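Local structure of genome polyprotein (Rhinovirus C, 6KU8) at residues A[59-64]-A[77-82]; A[33-38]-A[88-93]; A[136-141]-A[171-176]. The protein probably cleaves the viral polyprotein as its 3C cysteine protease, a chymotrypsin-like enzyme held here in complex with the inhibitor rupintrivir. All coordinates share one frame; numbering follows the deposited sequence.

In the fold
Interaction 1 joins two strands of the N-terminal barrel, and interaction 2 packs the loop 88-93 on a hairpin of the same barrel. The two meet: strand 75-80 lies beside strand 37-41, with probable backbone hydrogen bonds from Leu78 N to Ala38 O and from Leu80 N to Asn36 O. Interaction 3 sits in the second sheet, its centre about 24 Å from that of interaction 1. It is the buried one, rich in glycine and in apolar and aromatic side chains. Interaction 1 is also an antiparallel ladder, but partly exposed at its bulged end; interaction 2 has one backbone bond and a guanidinium stacked on His34, the arginine being held by a salt bridge within its own segment.

Interaction 1 of 3, residues A[59-64]-A[77-82]; sequences VLKQCI and LLWLDQ
The indole of Trp79 lies alongside the side chain of Lys61, both pointing the same way from the sheet, and Lys61 CB stands 4.0 Å from Trp79 CD1. The lysine chain then runs on extended, so its aliphatic root touches the ring while its end leads away. Edge-on and in the ring plane comes Lys61 O, 3.6 Å from Trp79 CD1; the same oxygen accepts Trp79 N at 2.8 Å in a nearly straight bond (172° at the hydrogen). Farther along the edge, Cys63 SG makes a sulfur-aromatic contact, 3.9 Å from Trp79 NE1. With its SG beside its own backbone N (chi1 -50°), Cys63 directs the sulfur to the ring rim.

Strands 55-66 and 75-80 are antiparallel neighbours in the N-terminal six-stranded barrel of the chymotrypsin-like fold, and their register slips by one residue at a classic beta bulge: two residues, Leu60 and Lys61, stand opposite the single Trp79. Trp79 O receives a short bond from Leu60 N, 2.7 Å, and a weak one from Lys61 N. The bulge turns Leu60 off the ladder, where its CD2 packs 3.7 Å from Asp81 CB. On the reverse face, Val59 CG2 meets Leu80 CD2 at 4.1 Å. Regular pairing resumes at Lys61 with Trp79 and runs on to the hydrogen-bonded pair Cys63 and Leu77, on the Trp79 face; their reciprocal backbone bonds include Cys63 N to Leu77 O at 2.9 Å.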
loop_
_atom_site.group_PDB
_atom_site.type_symbol
_atom_site.label_atom_id
_atom_site.label_comp_id
_atom_site.label_asym_id
_atom_site.label_seq_id
_atom_site.Cartn_x
_atom_site.Cartn_y
_atom_site.Cartn_z
ATOM N N VAL A 59 15.207 8.486 5.462
ATOM C CA VAL A 59 15.111 7.433 4.450
ATOM C C VAL A 59 16.519 7.117 3.952
ATOM O O VAL A 59 17.159 7.954 3.315
ATOM C CB VAL A 59 14.206 7.844 3.283
ATOM C CG1 VAL A 59 14.259 6.788 2.162
ATOM C CG2 VAL A 59 12.771 8.033 3.761
ATOM N N LEU A 60 16.990 5.897 4.216
ATOM C CA LEU A 60 18.322 5.507 3.761
ATOM C C LEU A 60 18.345 5.289 2.254
ATOM O O LEU A 60 19.318 5.648 1.582
ATOM C CB LEU A 60 18.778 4.246 4.486
ATOM C CG LEU A 60 18.942 4.340 6.005
ATOM C CD1 LEU A 60 19.165 2.951 6.588
ATOM C CD2 LEU A 60 20.072 5.293 6.386
ATOM N N LYS A 61 17.280 4.710 1.706
ATOM C CA LYS A 61 17.174 4.446 0.281
ATOM C C LYS A 61 15.698 4.383 -0.082
ATOM O O LYS A 61 14.875 3.905 0.705
ATOM C CB LYS A 61 17.872 3.137 -0.107
ATOM C CG LYS A 61 17.694 2.726 -1.574
ATOM C CD LYS A 61 18.495 1.458 -1.903
ATOM C CE LYS A 61 18.559 1.202 -3.410
ATOM N NZ LYS A 61 19.650 0.237 -3.773
ATOM N N GLN A 62 15.377 4.891 -1.275
ATOM C CA GLN A 62 14.022 4.900 -1.818
ATOM C C GLN A 62 14.055 4.209 -3.177
ATOM O O GLN A 62 14.939 4.496 -3.992
ATOM C CB GLN A 62 13.511 6.348 -1.921
ATOM C CG GLN A 62 12.182 6.541 -2.650
ATOM C CD GLN A 62 11.626 7.960 -2.505
ATOM O OE1 GLN A 62 12.132 8.763 -1.719
ATOM N NE2 GLN A 62 10.573 8.268 -3.263
ATOM N N CYS A 63 13.143 3.258 -3.408
ATOM C CA CYS A 63 13.058 2.562 -4.696
ATOM C C CYS A 63 11.656 2.732 -5.265
ATOM O O CYS A 63 10.689 2.190 -4.720
ATOM C CB CYS A 63 13.391 1.075 -4.571
ATOM S SG CYS A 63 14.915 0.710 -3.696
ATOM N N ILE A 64 11.547 3.455 -6.371
ATOM C CA ILE A 64 10.269 3.654 -7.043
ATOM C C ILE A 64 10.108 2.496 -8.022
ATOM O O ILE A 64 10.849 2.392 -8.997
ATOM C CB ILE A 64 10.217 5.017 -7.740
ATOM C CG1 ILE A 64 10.379 6.132 -6.703
ATOM C CG2 ILE A 64 8.930 5.192 -8.529
ATOM C CD1 ILE A 64 10.611 7.519 -7.282
ATOM N N LEU A 77 9.286 1.672 -2.356
ATOM C CA LEU A 77 9.878 1.057 -1.174
ATOM C C LEU A 77 10.709 2.096 -0.440
ATOM O O LEU A 77 11.501 2.811 -1.064
ATOM C CB LEU A 77 10.776 -0.134 -1.545
ATOM C CG LEU A 77 10.269 -1.296 -2.407
ATOM C CD1 LEU A 77 11.254 -2.452 -2.378
ATOM C CD2 LEU A 77 8.897 -1.762 -1.953
ATOM N N LEU A 78 10.529 2.191 0.873
ATOM C CA LEU A 78 11.388 3.018 1.713
ATOM C C LEU A 78 12.209 2.109 2.611
ATOM O O LEU A 78 11.658 1.221 3.271
ATOM C CB LEU A 78 10.591 3.994 2.574
ATOM C CG LEU A 78 9.567 4.898 1.896
ATOM C CD1 LEU A 78 8.855 5.717 2.965
ATOM C CD2 LEU A 78 10.242 5.776 0.849
ATOM N N TRP A 79 13.520 2.314 2.623
ATOM C CA TRP A 79 14.390 1.667 3.601
ATOM C C TRP A 79 14.712 2.732 4.641
ATOM O O TRP A 79 15.354 3.742 4.330
ATOM C CB TRP A 79 15.653 1.098 2.956
ATOM C CG TRP A 79 15.391 0.081 1.871
ATOM C CD1 TRP A 79 15.087 0.337 0.564
ATOM C CD2 TRP A 79 15.449 -1.349 1.996
ATOM N NE1 TRP A 79 14.933 -0.839 -0.127
ATOM C CE2 TRP A 79 15.154 -1.889 0.729
ATOM C CE3 TRP A 79 15.719 -2.218 3.054
ATOM C CZ2 TRP A 79 15.128 -3.263 0.489
ATOM C CZ3 TRP A 79 15.686 -3.588 2.819
ATOM C CH2 TRP A 79 15.394 -4.097 1.544
ATOM N N LEU A 80 14.246 2.510 5.862
ATOM C CA LEU A 80 14.185 3.527 6.902
ATOM C C LEU A 80 15.322 3.384 7.901
ATOM O O LEU A 80 15.755 2.277 8.227
ATOM C CB LEU A 80 12.848 3.436 7.638
ATOM C CG LEU A 80 11.650 3.554 6.698
ATOM C CD1 LEU A 80 10.354 3.177 7.420
ATOM C CD2 LEU A 80 11.569 4.972 6.188
ATOM N N ASP A 81 15.787 4.526 8.407
ATOM C CA ASP A 81 16.867 4.551 9.395
ATOM C C ASP A 81 16.261 4.435 10.791
ATOM O O ASP A 81 16.087 5.413 11.516
ATOM C CB ASP A 81 17.702 5.815 9.240
ATOM C CG ASP A 81 18.971 5.778 10.079
ATOM O OD1 ASP A 81 19.392 4.670 10.480
ATOM O OD2 ASP A 81 19.539 6.849 10.336
ATOM N N GLN A 82 15.931 3.201 11.162
ATOM C CA GLN A 82 15.265 2.896 12.422
ATOM C C GLN A 82 15.851 1.606 12.973
ATOM O O GLN A 82 16.392 0.784 12.226
ATOM C CB GLN A 82 13.739 2.728 12.247
ATOM C CG GLN A 82 13.373 1.408 11.560
ATOM C CD GLN A 82 11.912 1.291 11.136
ATOM O OE1 GLN A 82 11.195 2.289 11.022
ATOM N NE2 GLN A 82 11.473 0.053 10.879
#

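Interaction 2 of 3, residues A[33-38]-A[88-93]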
loop_
_atom_site.group_PDB
_atom_site.type_symbol
_atom_site.label_atom_id
_atom_site.label_comp_id
_atom_site.label_asym_id
_atom_site.label_seq_id
_atom_site.Cartn_x
_atom_site.Cartn_y
_atom_site.Cartn_z
ATOM N N ILE A 33 6.999 -4.112 5.632
ATOM C CA ILE A 33 7.050 -5.412 4.969
ATOM C C ILE A 33 7.981 -6.371 5.705
ATOM O O ILE A 33 7.628 -7.527 5.968
ATOM C CB ILE A 33 7.474 -5.267 3.488
ATOM C CG1 ILE A 33 6.579 -4.280 2.720
ATOM C CG2 ILE A 33 7.509 -6.640 2.801
ATOM C CD1 ILE A 33 5.213 -4.783 2.419
ATOM N N HIS A 34 9.184 -5.910 6.035
ATOM C CA HIS A 34 10.218 -6.726 6.669
ATOM C C HIS A 34 11.386 -5.817 6.985
ATOM O O HIS A 34 11.588 -4.801 6.307
ATOM C CB HIS A 34 10.683 -7.874 5.762
ATOM C CG HIS A 34 11.527 -7.417 4.606
ATOM N ND1 HIS A 34 12.906 -7.451 4.628
ATOM C CD2 HIS A 34 11.183 -6.894 3.404
ATOM C CE1 HIS A 34 13.375 -6.985 3.484
ATOM N NE2 HIS A 34 12.350 -6.633 2.726
ATOM N N ASP A 35 12.152 -6.194 8.015
ATOM C CA ASP A 35 13.349 -5.462 8.429
ATOM C C ASP A 35 13.005 -3.972 8.519
ATOM O O ASP A 35 12.059 -3.603 9.231
ATOM C CB ASP A 35 14.470 -5.835 7.485
ATOM C CG ASP A 35 14.816 -7.305 7.571
ATOM O OD1 ASP A 35 15.493 -7.672 8.551
ATOM O OD2 ASP A 35 14.391 -8.090 6.689
ATOM N N ASN A 36 13.736 -3.089 7.849
ATOM C CA ASN A 36 13.447 -1.661 7.866
ATOM C C ASN A 36 12.815 -1.194 6.562
ATOM O O ASN A 36 12.916 -0.014 6.221
ATOM C CB ASN A 36 14.730 -0.878 8.153
ATOM C CG ASN A 36 15.800 -1.123 7.103
ATOM O OD1 ASN A 36 15.899 -2.212 6.539
ATOM N ND2 ASN A 36 16.593 -0.092 6.811
ATOM N N CYS A 37 12.180 -2.099 5.815
ATOM C CA CYS A 37 11.656 -1.795 4.487
ATOM C C CYS A 37 10.136 -1.677 4.539
ATOM O O CYS A 37 9.452 -2.627 4.939
ATOM C CB CYS A 37 12.063 -2.867 3.479
ATOM S SG CYS A 37 11.401 -2.573 1.818
ATOM N N ALA A 38 9.616 -0.527 4.115
ATOM C CA ALA A 38 8.185 -0.262 4.070
ATOM C C ALA A 38 7.760 0.100 2.654
ATOM O O ALA A 38 8.573 0.415 1.783
ATOM C CB ALA A 38 7.769 0.867 5.026
ATOM N N ASP A 88 7.968 -9.706 9.515
ATOM C CA ASP A 88 8.152 -10.106 8.124
ATOM C C ASP A 88 6.862 -10.718 7.599
ATOM O O ASP A 88 6.540 -11.859 7.920
ATOM C CB ASP A 88 9.304 -11.098 7.999
ATOM C CG ASP A 88 9.602 -11.453 6.559
ATOM O OD1 ASP A 88 8.882 -10.976 5.652
ATOM O OD2 ASP A 88 10.556 -12.222 6.328
ATOM N N ILE A 89 6.133 -9.986 6.757
ATOM C CA ILE A 89 4.853 -10.474 6.246
ATOM C C ILE A 89 4.966 -10.999 4.816
ATOM O O ILE A 89 3.943 -11.269 4.173
ATOM C CB ILE A 89 3.785 -9.378 6.357
ATOM C CG1 ILE A 89 4.287 -8.122 5.625
ATOM C CG2 ILE A 89 3.518 -9.099 7.823
ATOM C CD1 ILE A 89 3.210 -7.175 5.113
ATOM N N ARG A 90 6.188 -11.189 4.316
ATOM C CA ARG A 90 6.375 -11.547 2.909
ATOM C C ARG A 90 5.699 -12.866 2.546
ATOM O O ARG A 90 5.284 -13.052 1.398
ATOM C CB ARG A 90 7.867 -11.611 2.583
ATOM C CG ARG A 90 8.498 -10.241 2.342
ATOM C CD ARG A 90 10.012 -10.351 2.144
ATOM N NE ARG A 90 10.698 -10.750 3.377
ATOM C CZ ARG A 90 12.016 -10.711 3.535
ATOM N NH1 ARG A 90 12.786 -10.284 2.539
ATOM N NH2 ARG A 90 12.564 -11.086 4.679
ATOM N N ARG A 91 5.567 -13.789 3.500
ATOM C CA ARG A 91 4.983 -15.092 3.184
ATOM C C ARG A 91 3.489 -15.004 2.859
ATOM O O ARG A 91 2.925 -15.963 2.308
ATOM C CB ARG A 91 5.233 -16.060 4.351
ATOM C CG ARG A 91 4.012 -16.359 5.192
ATOM C CD ARG A 91 4.361 -17.069 6.515
ATOM N NE ARG A 91 4.560 -16.113 7.602
ATOM C CZ ARG A 91 4.952 -16.436 8.830
ATOM N NH1 ARG A 91 5.193 -17.703 9.140
ATOM N NH2 ARG A 91 5.111 -15.491 9.748
ATOM N N PHE A 92 2.834 -13.889 3.191
ATOM C CA PHE A 92 1.424 -13.673 2.875
ATOM C C PHE A 92 1.229 -12.863 1.606
ATOM O O PHE A 92 0.086 -12.683 1.168
ATOM C CB PHE A 92 0.716 -12.961 4.039
ATOM C CG PHE A 92 0.997 -13.566 5.382
ATOM C CD1 PHE A 92 0.621 -14.867 5.666
ATOM C CD2 PHE A 92 1.629 -12.821 6.369
ATOM C CE1 PHE A 92 0.874 -15.420 6.912
ATOM C CE2 PHE A 92 1.882 -13.360 7.610
ATOM C CZ PHE A 92 1.507 -14.660 7.889
ATOM N N ILE A 93 2.308 -12.371 0.999
ATOM C CA ILE A 93 2.253 -11.576 -0.202
ATOM C C ILE A 93 2.265 -12.513 -1.406
ATOM O O ILE A 93 3.181 -13.361 -1.493
ATOM C CB ILE A 93 3.415 -10.571 -0.268
ATOM C CG1 ILE A 93 3.336 -9.610 0.930
ATOM C CG2 ILE A 93 3.420 -9.803 -1.579
ATOM C CD1 ILE A 93 4.369 -8.483 0.899
HETATM O O HOH W 1 15.152 -10.953 6.902
#
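A type II' beta turn from His34 to Cys37 links strands 26-34 and 37-41 of the barrel, and the loop segment 88-93 packs against its entry. The Arg90 guanidinium lies flat on the His34 imidazole, centres 3.6 Å apart and planes at 6°, with Arg90 NH1 over the ring centre. Two supports hold this stack. Arg90 grips Asp88 side-on, NE to OD1 and NH2 to OD2 (2.8 Å for Arg90 NH2 to Asp88 OD2): both oxygens lie near the guanidinium plane, but NH2 meets OD2 from above the carboxylate plane, and the bend at chi3 (-68°) brings the guanidinium round. Asp88 OD1 also accepts Arg90 N, at 3.0 Å from the face opposite Arg90 NE, an Asx turn. His34 ND1, in turn, donates to the anti lone pair of Asp35 OD2 at 2.6 Å, almost in the ring plane, which fixes the ring's rotation. Phe182 O takes a further bond from Arg90 NH1.

Ile33 CD1 touches both Ile89 CD1 and Ile93 CD1, each at 4.1 Å. Ile89 N donates to Ile33 O at 3.0 Å (164° at the hydrogen), tying loop to strand end. The arrangement is a cation-pi type stack that sets the inter-domain loop on a barrel hairpin.

Interaction 3 of 3, residues A[136-141]-A[171-176]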
loop_
_atom_site.group_PDB
_atom_site.type_symbol
_atom_site.label_atom_id
_atom_site.label_comp_id
_atom_site.label_asym_id
_atom_site.label_seq_id
_atom_site.Cartn_x
_atom_site.Cartn_y
_atom_site.Cartn_z
ATOM N N CYS A 136 0.772 0.548 -13.882
ATOM C CA CYS A 136 0.591 -0.838 -14.294
ATOM C C CYS A 136 0.242 -1.739 -13.108
ATOM O O CYS A 136 0.271 -1.330 -11.947
ATOM C CB CYS A 136 1.860 -1.349 -14.989
ATOM S SG CYS A 136 3.268 -1.477 -13.868
ATOM N N ARG A 137 -0.098 -2.990 -13.425
ATOM C CA ARG A 137 -0.253 -4.046 -12.421
ATOM C C ARG A 137 -1.264 -3.676 -11.337
ATOM O O ARG A 137 -1.081 -3.999 -10.160
ATOM C CB ARG A 137 1.093 -4.398 -11.794
ATOM C CG ARG A 137 2.145 -4.877 -12.816
ATOM C CD ARG A 137 3.467 -5.219 -12.149
ATOM N NE ARG A 137 4.421 -5.773 -13.104
ATOM C CZ ARG A 137 5.727 -5.894 -12.891
ATOM N NH1 ARG A 137 6.258 -5.514 -11.736
ATOM N NH2 ARG A 137 6.507 -6.387 -13.850
ATOM N N LEU A 138 -2.344 -3.009 -11.731
ATOM C CA LEU A 138 -3.394 -2.637 -10.790
ATOM C C LEU A 138 -4.388 -3.775 -10.611
ATOM O O LEU A 138 -4.687 -4.507 -11.560
ATOM C CB LEU A 138 -4.133 -1.390 -11.271
ATOM C CG LEU A 138 -3.321 -0.104 -11.152
ATOM C CD1 LEU A 138 -4.087 1.014 -11.844
ATOM C CD2 LEU A 138 -3.061 0.210 -9.677
ATOM N N LEU A 139 -4.886 -3.921 -9.381
ATOM C CA LEU A 139 -6.043 -4.748 -9.065
ATOM C C LEU A 139 -7.227 -3.808 -8.820
ATOM O O LEU A 139 -7.054 -2.733 -8.240
ATOM C CB LEU A 139 -5.774 -5.621 -7.830
ATOM C CG LEU A 139 -4.451 -6.401 -7.785
ATOM C CD1 LEU A 139 -4.287 -7.186 -6.473
ATOM C CD2 LEU A 139 -4.354 -7.308 -9.000
ATOM N N LYS A 140 -8.421 -4.185 -9.295
ATOM C CA LYS A 140 -9.584 -3.307 -9.191
ATOM C C LYS A 140 -10.652 -3.935 -8.306
ATOM O O LYS A 140 -10.844 -5.156 -8.312
ATOM C CB LYS A 140 -10.178 -2.986 -10.572
ATOM C CG LYS A 140 -11.267 -1.883 -10.538
ATOM C CD LYS A 140 -12.630 -2.336 -11.039
ATOM C CE LYS A 140 -12.866 -3.811 -10.880
ATOM N NZ LYS A 140 -14.062 -4.278 -11.649
ATOM N N TYR A 141 -11.342 -3.090 -7.526
ATOM C CA TYR A 141 -12.440 -3.558 -6.692
ATOM C C TYR A 141 -13.622 -2.609 -6.846
ATOM O O TYR A 141 -13.446 -1.390 -6.958
ATOM C CB TYR A 141 -12.028 -3.697 -5.197
ATOM C CG TYR A 141 -10.808 -2.869 -4.810
ATOM C CD1 TYR A 141 -10.933 -1.689 -4.091
ATOM C CD2 TYR A 141 -9.534 -3.275 -5.176
ATOM C CE1 TYR A 141 -9.807 -0.928 -3.753
ATOM C CE2 TYR A 141 -8.418 -2.526 -4.859
ATOM C CZ TYR A 141 -8.559 -1.357 -4.148
ATOM O OH TYR A 141 -7.442 -0.625 -3.824
ATOM N N VAL A 171 -15.073 2.892 -8.198
ATOM C CA VAL A 171 -14.212 1.734 -7.989
ATOM C C VAL A 171 -12.904 2.198 -7.362
ATOM O O VAL A 171 -12.582 3.388 -7.340
ATOM C CB VAL A 171 -13.920 0.977 -9.292
ATOM C CG1 VAL A 171 -15.226 0.485 -9.945
ATOM C CG2 VAL A 171 -13.120 1.872 -10.229
ATOM N N GLY A 172 -12.139 1.230 -6.865
ATOM C CA GLY A 172 -10.821 1.492 -6.329
ATOM C C GLY A 172 -9.780 0.679 -7.075
ATOM O O GLY A 172 -10.063 -0.411 -7.569
ATOM N N TYR A 173 -8.570 1.231 -7.162
ATOM C CA TYR A 173 -7.430 0.587 -7.800
ATOM C C TYR A 173 -6.362 0.373 -6.738
ATOM O O TYR A 173 -6.029 1.300 -5.994
ATOM C CB TYR A 173 -6.851 1.431 -8.953
ATOM C CG TYR A 173 -7.890 1.929 -9.934
ATOM C CD1 TYR A 173 -8.307 1.144 -10.990
ATOM C CD2 TYR A 173 -8.451 3.188 -9.795
ATOM C CE1 TYR A 173 -9.262 1.600 -11.900
ATOM C CE2 TYR A 173 -9.421 3.654 -10.677
ATOM C CZ TYR A 173 -9.818 2.857 -11.728
ATOM O OH TYR A 173 -10.759 3.324 -12.610
ATOM N N GLY A 174 -5.856 -0.844 -6.657
ATOM C CA GLY A 174 -4.761 -1.174 -5.757
ATOM C C GLY A 174 -3.534 -1.582 -6.562
ATOM O O GLY A 174 -3.657 -2.263 -7.579
ATOM N N ALA A 175 -2.365 -1.153 -6.098
ATOM C CA ALA A 175 -1.114 -1.606 -6.696
ATOM C C ALA A 175 -0.811 -3.015 -6.189
ATOM O O ALA A 175 -0.698 -3.228 -4.979
ATOM C CB ALA A 175 0.028 -0.646 -6.347
ATOM N N ALA A 176 -0.682 -3.973 -7.101
ATOM C CA ALA A 176 -0.441 -5.348 -6.682
ATOM C C ALA A 176 0.854 -5.444 -5.883
ATOM O O ALA A 176 1.891 -4.895 -6.277
ATOM C CB ALA A 176 -0.391 -6.287 -7.887
#
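Tyr141 lays its ring over the backbone of Gly172, whose carbonyl oxygen stands 3.5 Å above the ring plane, over its centre. The glycine brings the main chain close: Gly172 CA lies 3.7 Å from Tyr141 CE1. Gly174 is the next residue on this face, and its N lies 3.6 Å from Tyr141 CE2. The unusual first torsion of the tyrosine (chi1 21°) carries the ring across strand 172-176, and His164 ND1, from strand 159-167, hydrogen-bonds its hydroxyl.

The two strands pair antiparallel; the axes of segments 138-141 and 172-176 approach to 4.4 Å, and their directions make 148°. Leu139 and Gly174 bond reciprocally, both N to O distances being 2.7 Å, with donors in the carbonyl planes; Tyr141 and Gly172 form the next such pair. Ala176 N adds a bond to Arg137 O, where the chain turns a corner into the strand.

On the reverse face Leu138 CD1 and Tyr173 CB meet at 4.0 Å. Lys140 has its CG opposite its own N (chi1 -171°), and the chain bends at chi2 and chi3 to rest CD 4.0 Å from Val171 CB, before its NZ makes a local bond to Asn142 OD1. The side chain of Tyr173 is about 5 Å from the bound inhibitor.

The chemistry is thus mainly backbone bonding and apolar packing, within the C-terminal sheet of the chymotrypsin-like fold; the bonds of Tyr141 to His164 of strand 159-167 and of Arg137 to Tyr181 imply that the pair is also tied to its surroundings by these two side chains.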